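Local atomic coordinates of probable chemoreceptor (Methyl-accepting chemotaxis) transmembrane protein (Rhizobium meliloti, PDB entry 6D8V), a protein that probably senses quaternary ammonium compounds in bacterial chemotaxis, as a transmembrane methyl-accepting receptor whose sensory domain binds 1,1-dimethyl-prolinium here. Residues 14-25 / 177-187; 243-251 / 261-269. All coordinates share one frame; numbering follows the deposited sequence.

Contact 1 of 2, residues 14-25 / 177-187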
ATOM      1  N   GLU A  14      13.318  18.347   1.913  1.00 71.64           N
ATOM      2  CA  GLU A  14      12.677  17.517   2.920  1.00 63.10           C
ATOM      3  C   GLU A  14      11.773  16.463   2.277  1.00 70.51           C
ATOM      4  O   GLU A  14      11.684  15.330   2.764  1.00 55.01           O
ATOM      5  CB  GLU A  14      11.907  18.438   3.863  1.00 66.22           C
ATOM      6  CG  GLU A  14      11.327  17.831   5.102  1.00 73.60           C
ATOM      7  CD  GLU A  14      10.583  18.873   5.911  1.00 96.52           C
ATOM      8  OE1 GLU A  14      11.130  19.985   6.085  1.00 99.60           O
ATOM      9  OE2 GLU A  14       9.446  18.592   6.353  1.00116.02           O
ATOM     10  N   ALA A  15      11.094  16.815   1.177  1.00 66.43           N
ATOM     11  CA  ALA A  15      10.321  15.814   0.443  1.00 52.58           C
ATOM     12  C   ALA A  15      11.224  14.738  -0.133  1.00 60.96           C
ATOM     13  O   ALA A  15      10.860  13.556  -0.114  1.00 67.39           O
ATOM     14  CB  ALA A  15       9.499  16.463  -0.677  1.00 47.45           C
ATOM     15  N   ARG A  16      12.403  15.127  -0.637  1.00 67.71           N
ATOM     16  CA  ARG A  16      13.383  14.141  -1.082  1.00 59.09           C
ATOM     17  C   ARG A  16      13.731  13.176   0.046  1.00 55.54           C
ATOM     18  O   ARG A  16      13.804  11.960  -0.168  1.00 61.38           O
ATOM     19  CB  ARG A  16      14.630  14.852  -1.622  1.00 81.69           C
ATOM     20  CG  ARG A  16      15.784  13.937  -2.043  1.00 93.08           C
ATOM     21  CD  ARG A  16      16.566  14.511  -3.228  1.00119.63           C
ATOM     22  NE  ARG A  16      16.772  15.956  -3.132  1.00145.45           N
ATOM     23  CZ  ARG A  16      16.187  16.859  -3.920  1.00140.37           C
ATOM     24  NH1 ARG A  16      15.361  16.476  -4.887  1.00132.76           N
ATOM     25  NH2 ARG A  16      16.438  18.154  -3.751  1.00131.73           N
ATOM     26  N   ALA A  17      13.915  13.694   1.262  1.00 65.66           N
ATOM     27  CA  ALA A  17      14.155  12.829   2.416  1.00 53.58           C
ATOM     28  C   ALA A  17      12.963  11.917   2.703  1.00 66.48           C
ATOM     29  O   ALA A  17      13.143  10.726   2.983  1.00 65.45           O
ATOM     30  CB  ALA A  17      14.475  13.677   3.644  1.00 52.31           C
ATOM     31  N   ILE A  18      11.738  12.459   2.660  1.00 70.20           N
ATOM     32  CA  ILE A  18      10.550  11.666   2.974  1.00 50.57           C
ATOM     33  C   ILE A  18      10.343  10.584   1.933  1.00 58.74           C
ATOM     34  O   ILE A  18       9.957   9.454   2.259  1.00 56.83           O
ATOM     35  CB  ILE A  18       9.304  12.566   3.073  1.00 67.26           C
ATOM     36  CG1 ILE A  18       9.428  13.581   4.227  1.00 57.49           C
ATOM     37  CG2 ILE A  18       8.024  11.713   3.157  1.00 50.57           C
ATOM     38  CD1 ILE A  18       9.795  12.962   5.563  1.00 70.42           C
ATOM     39  N   ALA A  19      10.586  10.918   0.660  1.00 57.00           N
ATOM     40  CA  ALA A  19      10.313   9.984  -0.424  1.00 48.91           C
ATOM     41  C   ALA A  19      11.235   8.772  -0.362  1.00 50.89           C
ATOM     42  O   ALA A  19      10.803   7.641  -0.612  1.00 56.34           O
ATOM     43  CB  ALA A  19      10.441  10.695  -1.774  1.00 45.36           C
ATOM     44  N   SER A  20      12.512   8.978  -0.037  1.00 53.64           N
ATOM     45  CA  SER A  20      13.413   7.829  -0.001  1.00 66.19           C
ATOM     46  C   SER A  20      13.086   6.908   1.168  1.00 64.38           C
ATOM     47  O   SER A  20      13.312   5.695   1.086  1.00 68.71           O
ATOM     48  CB  SER A  20      14.867   8.283   0.066  1.00 57.19           C
ATOM     49  OG  SER A  20      15.211   8.659   1.377  1.00 78.16           O
ATOM     50  N   ASP A  21      12.548   7.462   2.257  1.00 60.10           N
ATOM     51  CA  ASP A  21      12.106   6.625   3.361  1.00 44.65           C
ATOM     52  C   ASP A  21      10.872   5.816   2.982  1.00 60.46           C
ATOM     53  O   ASP A  21      10.844   4.598   3.189  1.00 56.78           O
ATOM     54  CB  ASP A  21      11.841   7.479   4.597  1.00 60.45           C
ATOM     55  CG  ASP A  21      11.649   6.645   5.840  1.00 92.04           C
ATOM     56  OD1 ASP A  21      10.652   5.897   5.908  1.00 94.83           O
ATOM     57  OD2 ASP A  21      12.510   6.715   6.739  1.00116.80           O
ATOM     58  N   ILE A  22       9.847   6.465   2.418  1.00 56.57           N
ATOM     59  CA  ILE A  22       8.670   5.724   1.978  1.00 51.43           C
ATOM     60  C   ILE A  22       9.056   4.726   0.892  1.00 61.82           C
ATOM     61  O   ILE A  22       8.694   3.543   0.944  1.00 70.41           O
ATOM     62  CB  ILE A  22       7.567   6.686   1.498  1.00 63.98           C
ATOM     63  CG1 ILE A  22       7.121   7.592   2.641  1.00 60.28           C
ATOM     64  CG2 ILE A  22       6.363   5.903   1.000  1.00 52.96           C
ATOM     65  CD1 ILE A  22       6.645   6.826   3.839  1.00 49.26           C
ATOM     66  N   ALA A  23       9.801   5.184  -0.116  1.00 65.89           N
ATOM     67  CA  ALA A  23      10.171   4.294  -1.216  1.00 57.43           C
ATOM     68  C   ALA A  23      10.997   3.108  -0.722  1.00 57.93           C
ATOM     69  O   ALA A  23      10.832   1.980  -1.205  1.00 48.03           O
ATOM     70  CB  ALA A  23      10.926   5.081  -2.284  1.00 42.37           C
ATOM     71  N   GLY A  24      11.883   3.340   0.246  1.00 60.48           N
ATOM     72  CA  GLY A  24      12.639   2.239   0.813  1.00 55.06           C
ATOM     73  C   GLY A  24      11.752   1.245   1.527  1.00 42.41           C
ATOM     74  O   GLY A  24      11.771   0.045   1.237  1.00 62.03           O
ATOM     75  N   SER A  25      10.952   1.731   2.479  1.00 58.98           N
ATOM     76  CA  SER A  25       9.995   0.864   3.155  1.00 52.35           C
ATOM     77  C   SER A  25       9.149   0.076   2.152  1.00 65.90           C
ATOM     78  O   SER A  25       9.006  -1.149   2.284  1.00 64.50           O
ATOM     79  CB  SER A  25       9.112   1.694   4.086  1.00 67.59           C
ATOM     80  OG  SER A  25       9.898   2.493   4.949  1.00 61.71           O
ATOM     81  N   LEU A 177       1.400   4.548   7.339  1.00 72.47           N
ATOM     82  CA  LEU A 177       1.999   5.622   6.549  1.00 65.54           C
ATOM     83  C   LEU A 177       1.977   6.935   7.325  1.00 69.55           C
ATOM     84  O   LEU A 177       3.003   7.609   7.466  1.00 64.65           O
ATOM     85  CB  LEU A 177       1.264   5.775   5.219  1.00 53.27           C
ATOM     86  CG  LEU A 177       1.426   4.721   4.142  1.00 58.77           C
ATOM     87  CD1 LEU A 177       0.687   5.164   2.895  1.00 64.73           C
ATOM     88  CD2 LEU A 177       2.903   4.493   3.835  1.00 67.75           C
ATOM     89  N   ALA A 178       0.799   7.316   7.827  1.00 68.54           N
ATOM     90  CA  ALA A 178       0.688   8.518   8.647  1.00 57.08           C
ATOM     91  C   ALA A 178       1.715   8.524   9.774  1.00 74.76           C
ATOM     92  O   ALA A 178       2.297   9.571  10.085  1.00 72.55           O
ATOM     93  CB  ALA A 178      -0.722   8.622   9.212  1.00 56.42           C
ATOM     94  N   ASP A 179       1.946   7.363  10.401  1.00 71.71           N
ATOM     95  CA  ASP A 179       2.917   7.278  11.489  1.00 61.94           C
ATOM     96  C   ASP A 179       4.325   7.592  11.001  1.00 71.39           C
ATOM     97  O   ASP A 179       5.054   8.360  11.638  1.00 85.63           O
ATOM     98  CB  ASP A 179       2.871   5.890  12.133  1.00 85.36           C
ATOM     99  CG  ASP A 179       1.729   5.739  13.127  1.00120.05           C
ATOM    100  OD1 ASP A 179       1.074   6.753  13.451  1.00132.75           O
ATOM    101  OD2 ASP A 179       1.489   4.602  13.586  1.00135.45           O
ATOM    102  N   ARG A 180       4.734   6.999   9.877  1.00 72.62           N
ATOM    103  CA  ARG A 180       6.069   7.272   9.354  1.00 68.97           C
ATOM    104  C   ARG A 180       6.252   8.752   9.044  1.00 78.30           C
ATOM    105  O   ARG A 180       7.329   9.312   9.280  1.00 96.75           O
ATOM    106  CB  ARG A 180       6.336   6.434   8.103  1.00 75.42           C
ATOM    107  CG  ARG A 180       6.216   4.934   8.329  1.00 94.03           C
ATOM    108  CD  ARG A 180       7.358   4.163   7.689  1.00 87.11           C
ATOM    109  NE  ARG A 180       8.654   4.459   8.287  1.00 93.90           N
ATOM    110  CZ  ARG A 180       9.705   3.655   8.201  1.00119.89           C
ATOM    111  NH1 ARG A 180       9.599   2.510   7.547  1.00125.69           N
ATOM    112  NH2 ARG A 180      10.856   3.992   8.771  1.00134.35           N
ATOM    113  N   LEU A 181       5.215   9.404   8.519  1.00 86.30           N
ATOM    114  CA  LEU A 181       5.330  10.822   8.206  1.00 90.15           C
ATOM    115  C   LEU A 181       5.467  11.686   9.447  1.00105.44           C
ATOM    116  O   LEU A 181       5.783  12.874   9.322  1.00120.14           O
ATOM    117  CB  LEU A 181       4.128  11.286   7.392  1.00 77.35           C
ATOM    118  CG  LEU A 181       4.014  10.641   6.015  1.00 58.49           C
ATOM    119  CD1 LEU A 181       3.011  11.405   5.174  1.00 70.74           C
ATOM    120  CD2 LEU A 181       5.369  10.588   5.330  1.00 51.46           C
ATOM    121  N   SER A 182       5.215  11.135  10.629  1.00103.15           N
ATOM    122  CA  SER A 182       5.560  11.806  11.870  1.00106.22           C
ATOM    123  C   SER A 182       6.803  11.235  12.533  1.00118.73           C
ATOM    124  O   SER A 182       7.378  11.900  13.400  1.00133.48           O
ATOM    125  CB  SER A 182       4.385  11.746  12.850  1.00 95.99           C
ATOM    126  OG  SER A 182       3.464  12.798  12.583  1.00 91.48           O
ATOM    127  N   ALA A 183       7.205  10.026  12.234  1.00119.18           N
ATOM    128  CA  ALA A 183       8.487   9.557  12.732  1.00113.26           C
ATOM    129  C   ALA A 183       9.678  10.277  12.115  1.00135.52           C
ATOM    130  O   ALA A 183      10.666  10.512  12.763  1.00143.60           O
ATOM    131  CB  ALA A 183       8.620   8.071  12.604  1.00 94.38           C
ATOM    132  N   VAL A 184       9.556  10.653  10.854  1.00146.65           N
ATOM    133  CA  VAL A 184      10.518  11.511  10.205  1.00134.53           C
ATOM    134  C   VAL A 184       9.799  12.845  10.008  1.00158.63           C
ATOM    135  O   VAL A 184       8.835  12.951   9.288  1.00166.90           O
ATOM    136  CB  VAL A 184      11.018  10.864   8.902  1.00110.07           C
ATOM    137  CG1 VAL A 184      11.154   9.369   9.062  1.00115.77           C
ATOM    138  CG2 VAL A 184      10.092  11.109   7.759  1.00 90.94           C
ATOM    139  N   LYS A 185      10.260  13.874  10.681  1.00173.49           N
ATOM    140  CA  LYS A 185       9.390  14.925  11.139  1.00163.32           C
ATOM    141  C   LYS A 185       8.873  15.901  10.126  1.00157.88           C
ATOM    142  O   LYS A 185       9.367  15.993   9.055  1.00136.61           O
ATOM    143  CB  LYS A 185      10.028  15.610  12.317  1.00145.09           C
ATOM    144  CG  LYS A 185       9.230  16.739  12.897  1.00132.48           C
ATOM    145  CD  LYS A 185      10.101  17.965  13.079  1.00122.49           C
ATOM    146  CE  LYS A 185       9.605  18.756  14.257  1.00112.19           C
ATOM    147  NZ  LYS A 185       9.859  20.200  14.024  1.00116.62           N
ATOM    148  N   PRO A 186       7.734  16.611  10.516  1.00154.51           N
ATOM    149  CA  PRO A 186       7.334  17.688   9.606  1.00151.20           C
ATOM    150  C   PRO A 186       7.980  19.056   9.866  1.00146.91           C
ATOM    151  O   PRO A 186       8.663  19.198  10.852  1.00141.85           O
ATOM    152  CB  PRO A 186       5.882  17.807   9.887  1.00159.72           C
ATOM    153  CG  PRO A 186       5.869  17.831  11.344  1.00153.73           C
ATOM    154  CD  PRO A 186       6.670  16.615  11.639  1.00152.79           C
ATOM    155  N   PHE A 187       7.681  20.063   9.048  1.00156.01           N
ATOM    156  CA  PHE A 187       8.524  21.245   8.815  1.00155.44           C
ATOM    157  C   PHE A 187       8.702  22.142  10.057  1.00165.58           C
ATOM    158  O   PHE A 187       9.474  23.106  10.083  1.00176.26           O
ATOM    159  CB  PHE A 187       8.033  22.017   7.601  1.00136.89           C
ATOM    160  CG  PHE A 187       8.951  23.114   7.139  1.00122.79           C
ATOM    161  CD1 PHE A 187       9.774  22.938   6.041  1.00138.94           C
ATOM    162  CD2 PHE A 187       8.963  24.336   7.740  1.00 93.85           C
ATOM    163  CE1 PHE A 187      10.612  23.946   5.580  1.00133.65           C
ATOM    164  CE2 PHE A 187       9.801  25.349   7.293  1.00106.99           C
ATOM    165  CZ  PHE A 187      10.617  25.160   6.208  1.00114.37           C
TER

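Contact 2 of 2, residues 243-251 / 261-269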
ATOM      1  N   GLU A 243      -3.821  30.758   8.912  1.00164.37           N
ATOM      2  CA  GLU A 243      -2.435  30.912   8.506  1.00158.36           C
ATOM      3  C   GLU A 243      -2.463  30.369   7.133  1.00156.68           C
ATOM      4  O   GLU A 243      -2.986  29.289   6.934  1.00151.51           O
ATOM      5  CB  GLU A 243      -1.523  30.079   9.373  1.00149.60           C
ATOM      6  N   PRO A 244      -1.876  31.171   6.157  1.00143.11           N
ATOM      7  CA  PRO A 244      -1.911  30.576   4.834  1.00131.56           C
ATOM      8  C   PRO A 244      -0.546  30.071   4.537  1.00125.44           C
ATOM      9  O   PRO A 244       0.408  30.429   5.186  1.00133.14           O
ATOM     10  CB  PRO A 244      -2.309  31.732   3.937  1.00129.34           C
ATOM     11  CG  PRO A 244      -2.035  32.971   4.709  1.00124.83           C
ATOM     12  CD  PRO A 244      -1.292  32.568   5.925  1.00130.99           C
ATOM     13  N   PHE A 245      -0.469  29.169   3.593  1.00115.85           N
ATOM     14  CA  PHE A 245       0.750  28.449   3.381  1.00112.40           C
ATOM     15  C   PHE A 245       0.871  28.028   1.970  1.00107.55           C
ATOM     16  O   PHE A 245      -0.001  28.258   1.161  1.00 95.32           O
ATOM     17  CB  PHE A 245       0.840  27.244   4.289  1.00112.81           C
ATOM     18  CG  PHE A 245      -0.313  26.313   4.187  1.00107.98           C
ATOM     19  CD1 PHE A 245      -0.704  25.610   5.268  1.00116.34           C
ATOM     20  CD2 PHE A 245      -0.976  26.133   3.020  1.00102.93           C
ATOM     21  CE1 PHE A 245      -1.761  24.757   5.181  1.00115.63           C
ATOM     22  CE2 PHE A 245      -2.007  25.282   2.913  1.00102.10           C
ATOM     23  CZ  PHE A 245      -2.410  24.600   3.989  1.00106.24           C
ATOM     24  N   ASP A 246       1.997  27.418   1.695  1.00100.02           N
ATOM     25  CA  ASP A 246       2.274  26.903   0.364  1.00 95.19           C
ATOM     26  C   ASP A 246       2.224  25.380   0.381  1.00 94.14           C
ATOM     27  O   ASP A 246       2.599  24.740   1.368  1.00 92.88           O
ATOM     28  CB  ASP A 246       3.653  27.361  -0.126  1.00 92.13           C
ATOM     29  CG  ASP A 246       3.770  28.867  -0.238  1.00 93.64           C
ATOM     30  OD1 ASP A 246       2.975  29.476  -0.986  1.00104.96           O
ATOM     31  OD2 ASP A 246       4.660  29.443   0.424  1.00 97.65           O
ATOM     32  N   ARG A 247       1.771  24.797  -0.726  1.00 90.49           N
ATOM     33  CA  ARG A 247       1.716  23.346  -0.885  1.00 63.10           C
ATOM     34  C   ARG A 247       2.711  22.956  -1.965  1.00 78.13           C
ATOM     35  O   ARG A 247       2.541  23.323  -3.129  1.00 89.94           O
ATOM     36  CB  ARG A 247       0.308  22.879  -1.249  1.00 67.21           C
ATOM     37  CG  ARG A 247       0.167  21.371  -1.379  1.00 60.31           C
ATOM     38  CD  ARG A 247      -0.595  20.761  -0.211  1.00 69.67           C
ATOM     39  NE  ARG A 247      -2.043  20.955  -0.330  1.00 71.82           N
ATOM     40  CZ  ARG A 247      -2.892  20.892   0.686  1.00 82.50           C
ATOM     41  NH1 ARG A 247      -2.447  20.646   1.910  1.00 95.37           N
ATOM     42  NH2 ARG A 247      -4.184  21.082   0.479  1.00104.72           N
ATOM     43  N   VAL A 248       3.752  22.223  -1.582  1.00 70.21           N
ATOM     44  CA  VAL A 248       4.709  21.676  -2.534  1.00 66.31           C
ATOM     45  C   VAL A 248       4.374  20.209  -2.759  1.00 71.65           C
ATOM     46  O   VAL A 248       4.206  19.446  -1.799  1.00 83.73           O
ATOM     47  CB  VAL A 248       6.157  21.839  -2.039  1.00 61.47           C
ATOM     48  CG1 VAL A 248       7.099  21.094  -2.954  1.00 56.89           C
ATOM     49  CG2 VAL A 248       6.533  23.301  -1.985  1.00 65.77           C
ATOM     50  N   VAL A 249       4.281  19.813  -4.024  1.00 59.51           N
ATOM     51  CA  VAL A 249       3.999  18.433  -4.398  1.00 68.80           C
ATOM     52  C   VAL A 249       5.267  17.826  -4.980  1.00 67.37           C
ATOM     53  O   VAL A 249       5.966  18.463  -5.777  1.00 72.23           O
ATOM     54  CB  VAL A 249       2.822  18.352  -5.389  1.00 54.49           C
ATOM     55  CG1 VAL A 249       1.720  19.295  -4.960  1.00 56.58           C
ATOM     56  CG2 VAL A 249       3.281  18.695  -6.779  1.00 74.42           C
ATOM     57  N   TYR A 250       5.573  16.596  -4.570  1.00 71.45           N
ATOM     58  CA  TYR A 250       6.847  15.956  -4.904  1.00 65.85           C
ATOM     59  C   TYR A 250       6.573  14.513  -5.309  1.00 68.59           C
ATOM     60  O   TYR A 250       6.456  13.622  -4.456  1.00 77.74           O
ATOM     61  CB  TYR A 250       7.815  16.031  -3.721  1.00 59.85           C
ATOM     62  CG  TYR A 250       9.248  15.664  -4.014  1.00 61.44           C
ATOM     63  CD1 TYR A 250      10.158  16.625  -4.458  1.00 74.64           C
ATOM     64  CD2 TYR A 250       9.711  14.366  -3.807  1.00 53.79           C
ATOM     65  CE1 TYR A 250      11.478  16.298  -4.709  1.00 59.59           C
ATOM     66  CE2 TYR A 250      11.030  14.030  -4.054  1.00 60.22           C
ATOM     67  CZ  TYR A 250      11.912  14.993  -4.506  1.00 73.68           C
ATOM     68  OH  TYR A 250      13.231  14.648  -4.754  1.00 68.22           O
ATOM     69  N   PRO A 251       6.440  14.251  -6.608  1.00 68.46           N
ATOM     70  CA  PRO A 251       6.308  12.864  -7.066  1.00 71.85           C
ATOM     71  C   PRO A 251       7.592  12.092  -6.834  1.00 63.65           C
ATOM     72  O   PRO A 251       8.689  12.657  -6.832  1.00 66.02           O
ATOM     73  CB  PRO A 251       6.006  13.005  -8.563  1.00 59.61           C
ATOM     74  CG  PRO A 251       6.481  14.362  -8.931  1.00 62.81           C
ATOM     75  CD  PRO A 251       6.296  15.215  -7.711  1.00 64.54           C
ATOM     76  N   TRP A 261       4.138   8.047  -6.074  1.00 60.90           N
ATOM     77  CA  TRP A 261       3.328   8.766  -5.106  1.00 60.64           C
ATOM     78  C   TRP A 261       3.765  10.223  -5.033  1.00 59.71           C
ATOM     79  O   TRP A 261       4.863  10.591  -5.462  1.00 72.99           O
ATOM     80  CB  TRP A 261       3.432   8.141  -3.717  1.00 62.78           C
ATOM     81  CG  TRP A 261       2.707   6.843  -3.579  1.00 64.17           C
ATOM     82  CD1 TRP A 261       1.917   6.234  -4.509  1.00 65.87           C
ATOM     83  CD2 TRP A 261       2.703   5.992  -2.431  1.00 62.12           C
ATOM     84  NE1 TRP A 261       1.419   5.052  -4.008  1.00 58.57           N
ATOM     85  CE2 TRP A 261       1.891   4.882  -2.734  1.00 54.43           C
ATOM     86  CE3 TRP A 261       3.315   6.060  -1.174  1.00 63.22           C
ATOM     87  CZ2 TRP A 261       1.674   3.849  -1.831  1.00 49.07           C
ATOM     88  CZ3 TRP A 261       3.098   5.033  -0.276  1.00 52.28           C
ATOM     89  CH2 TRP A 261       2.280   3.944  -0.607  1.00 52.18           C
ATOM     90  N   LEU A 262       2.895  11.051  -4.466  1.00 57.96           N
ATOM     91  CA  LEU A 262       3.187  12.452  -4.204  1.00 62.82           C
ATOM     92  C   LEU A 262       3.403  12.646  -2.712  1.00 64.41           C
ATOM     93  O   LEU A 262       2.559  12.265  -1.895  1.00 68.41           O
ATOM     94  CB  LEU A 262       2.054  13.375  -4.670  1.00 68.17           C
ATOM     95  CG  LEU A 262       1.780  13.485  -6.152  1.00 72.91           C
ATOM     96  CD1 LEU A 262       3.095  13.542  -6.911  1.00 74.10           C
ATOM     97  CD2 LEU A 262       0.934  12.315  -6.607  1.00 86.33           C
ATOM     98  N   VAL A 263       4.528  13.233  -2.366  1.00 65.42           N
ATOM     99  CA  VAL A 263       4.699  13.860  -1.070  1.00 51.08           C
ATOM    100  C   VAL A 263       4.146  15.271  -1.186  1.00 62.82           C
ATOM    101  O   VAL A 263       4.413  15.977  -2.166  1.00 65.22           O
ATOM    102  CB  VAL A 263       6.179  13.866  -0.652  1.00 58.89           C
ATOM    103  CG1 VAL A 263       6.366  14.603   0.649  1.00 59.68           C
ATOM    104  CG2 VAL A 263       6.694  12.442  -0.526  1.00 71.05           C
ATOM    105  N   LEU A 264       3.330  15.659  -0.225  1.00 61.30           N
ATOM    106  CA  LEU A 264       2.878  17.031  -0.094  1.00 69.70           C
ATOM    107  C   LEU A 264       3.512  17.590   1.163  1.00 60.25           C
ATOM    108  O   LEU A 264       3.432  16.979   2.233  1.00 70.22           O
ATOM    109  CB  LEU A 264       1.355  17.129   0.015  1.00 73.58           C
ATOM    110  CG  LEU A 264       0.487  16.430  -1.021  1.00 61.30           C
ATOM    111  CD1 LEU A 264      -0.968  16.722  -0.706  1.00 64.97           C
ATOM    112  CD2 LEU A 264       0.847  16.890  -2.422  1.00 54.63           C
ATOM    113  N   VAL A 265       4.133  18.746   1.038  1.00 55.08           N
ATOM    114  CA  VAL A 265       4.791  19.385   2.162  1.00 66.19           C
ATOM    115  C   VAL A 265       4.204  20.783   2.270  1.00 63.24           C
ATOM    116  O   VAL A 265       4.266  21.568   1.314  1.00 62.81           O
ATOM    117  CB  VAL A 265       6.322  19.390   1.996  1.00 65.24           C
ATOM    118  CG1 VAL A 265       6.684  19.644   0.537  1.00 84.77           C
ATOM    119  CG2 VAL A 265       6.970  20.391   2.940  1.00 58.96           C
ATOM    120  N   ASP A 266       3.584  21.065   3.409  1.00 65.20           N
ATOM    121  CA  ASP A 266       2.878  22.314   3.629  1.00 64.72           C
ATOM    122  C   ASP A 266       3.744  23.205   4.503  1.00 71.61           C
ATOM    123  O   ASP A 266       4.144  22.803   5.602  1.00 80.89           O
ATOM    124  CB  ASP A 266       1.519  22.056   4.281  1.00 71.12           C
ATOM    125  CG  ASP A 266       0.503  21.440   3.313  1.00 83.82           C
ATOM    126  OD1 ASP A 266       0.781  21.393   2.096  1.00 79.06           O
ATOM    127  OD2 ASP A 266      -0.582  21.007   3.761  1.00 96.33           O
ATOM    128  N   VAL A 267       4.049  24.398   4.000  1.00 72.13           N
ATOM    129  CA  VAL A 267       4.902  25.347   4.702  1.00 87.01           C
ATOM    130  C   VAL A 267       4.102  26.623   4.928  1.00104.78           C
ATOM    131  O   VAL A 267       3.644  27.243   3.967  1.00104.30           O
ATOM    132  CB  VAL A 267       6.199  25.646   3.928  1.00 89.97           C
ATOM    133  CG1 VAL A 267       7.163  26.448   4.790  1.00116.30           C
ATOM    134  CG2 VAL A 267       6.853  24.338   3.467  1.00 81.20           C
ATOM    135  N   PRO A 268       3.874  27.031   6.174  1.00107.28           N
ATOM    136  CA  PRO A 268       3.118  28.261   6.427  1.00102.66           C
ATOM    137  C   PRO A 268       3.973  29.510   6.265  1.00108.49           C
ATOM    138  O   PRO A 268       5.187  29.509   6.490  1.00119.98           O
ATOM    139  CB  PRO A 268       2.663  28.093   7.882  1.00103.78           C
ATOM    140  CG  PRO A 268       3.709  27.213   8.498  1.00101.30           C
ATOM    141  CD  PRO A 268       4.233  26.320   7.414  1.00 98.80           C
ATOM    142  N   ARG A 269       3.306  30.584   5.857  1.00 97.33           N
ATOM    143  CA  ARG A 269       3.926  31.898   5.696  1.00111.80           C
ATOM    144  C   ARG A 269       4.334  32.514   7.032  1.00111.47           C
ATOM    145  O   ARG A 269       4.082  33.697   7.277  1.00107.50           O
ATOM    146  CB  ARG A 269       2.963  32.836   4.973  1.00125.60           C
ATOM    147  CG  ARG A 269       2.327  32.203   3.761  1.00122.54           C
ATOM    148  CD  ARG A 269       3.347  32.039   2.656  1.00125.00           C
ATOM    149  NE  ARG A 269       3.162  33.046   1.621  1.00137.78           N
ATOM    150  CZ  ARG A 269       2.542  32.818   0.469  1.00132.38           C
ATOM    151  NH1 ARG A 269       2.403  33.792  -0.423  1.00122.27           N
ATOM    152  NH2 ARG A 269       2.066  31.608   0.203  1.00126.04           N
TER

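Contact 1 of 2, residues 14-25 / 177-187
Asp21 and Ser25, which together face Arg180, are tied to each other first: Asp21 O is gripped twice by the serine, by OG at 2.9 Å and by the backbone N, from opposite faces of the carbonyl plane. The second bond is the ordinary helical one. The first turns the serine hydroxyl back on its own helix, a use that suits a small polar residue in a buried place. This is a helix-helix contact of a Cache-family sensory domain, where the long N-terminal helix 2-45 meets the short helix 174-183. Their local axes come within 10.8 Å and run roughly antiparallel, at 136°.

The charged pair comes next. The Asp21 side chain, turned away from its own backbone N (chi1 -169°), stands one oxygen, OD1, over the guanidinium of Arg180. OD1 lies 3.2 Å above the guanidinium plane, over its centre, and is 3.4 Å from Arg180 NE. The two flat groups are nearly perpendicular, 80° apart, and no N-H points at the oxygen, so this salt bridge works by charge alone. Phe67 adds a cation-pi partner for the same arginine.

Beside the Asp21-Arg180 pair lies an apolar seam. Ile18 crosses Leu181 at about a right angle, CG2 meeting CD2 at 3.6 Å, while Ile22 CD1 lies 4.2 Å from Leu181 CD2 and 4.4 Å from Leu177 CD2. Branched aliphatic side chains fit here because the interior beside them is apolar: Ile18 also rests on Val263, and Leu181 on Val192.

The helix gives out at Val184, and the chain runs on past Glu14. The glutamate chain, extended beyond CG, brings its carboxylate obliquely to Phe187, with OE1 nearest to ring atom CD1.

Contact 2 of 2, residues 243-251 / 261-269
Val248 and Val265 form a central pair of an antiparallel beta hairpin, whose strands 243-254 and 259-268 are the middle two of a four-stranded sheet. Backbone hydrogen bonds join them in both directions, Val248 N to Val265 O at 3.0 Å and Val265 N to Val248 O at 2.9 Å. Asp246 with Val267 and Tyr250 with Val263 repeat the pattern. Pro251 and Pro268 occupy non-hydrogen-bonded positions, where a missing N-H costs this pairing nothing.

Apolar contacts run along both faces. Val248 and Val265 lie side by side, CB to CG1 at 3.4 Å, and both touch Ala11 of helix 2-45. On the other face Val249 CG1 meets Leu264 CD2 at 3.6 Å, while Leu262 CD1 packs against the Pro251 ring.

Two salt bridges link the strands and the chain end. Arg247 starts out beside its own carbonyl carbon (chi1 -178°), bends further along, and lies alongside Asp266; its NH1 meets OD2 at 2.7 Å in a salt bridge with weak hydrogen-bond geometry. Arg247 NH2 also bonds Tyr239 OH. With alanine in place of Arg247, the buried Asp266 carboxylate would probably lose its cationic mate and Tyr239 OH this partner. In the second salt bridge Arg269 crosses Asp246 at about a right angle, bringing NH2 to 2.6 Å from OD1, an oxygen that also accepts from Asn236 N.

In the fold
From the N terminus, helix 2-45 supplies the first half of contact 1 at once. The chain then makes a long excursion of 151 residues, which includes every residue of the 1,1-dimethyl-prolinium pocket, before helix 174-183 returns to close that loop. Contact 2 opens later and closes over only nine residues, as a hairpin. The two contacts therefore follow in series, neither nested nor crossed. In space they join: Ala15 packs on Tyr250, Ile22 on Trp261, and Phe187 on Val267. Together they bring the long helix, the segment that follows the ligand-binding part, and the C-terminal sheet into contact.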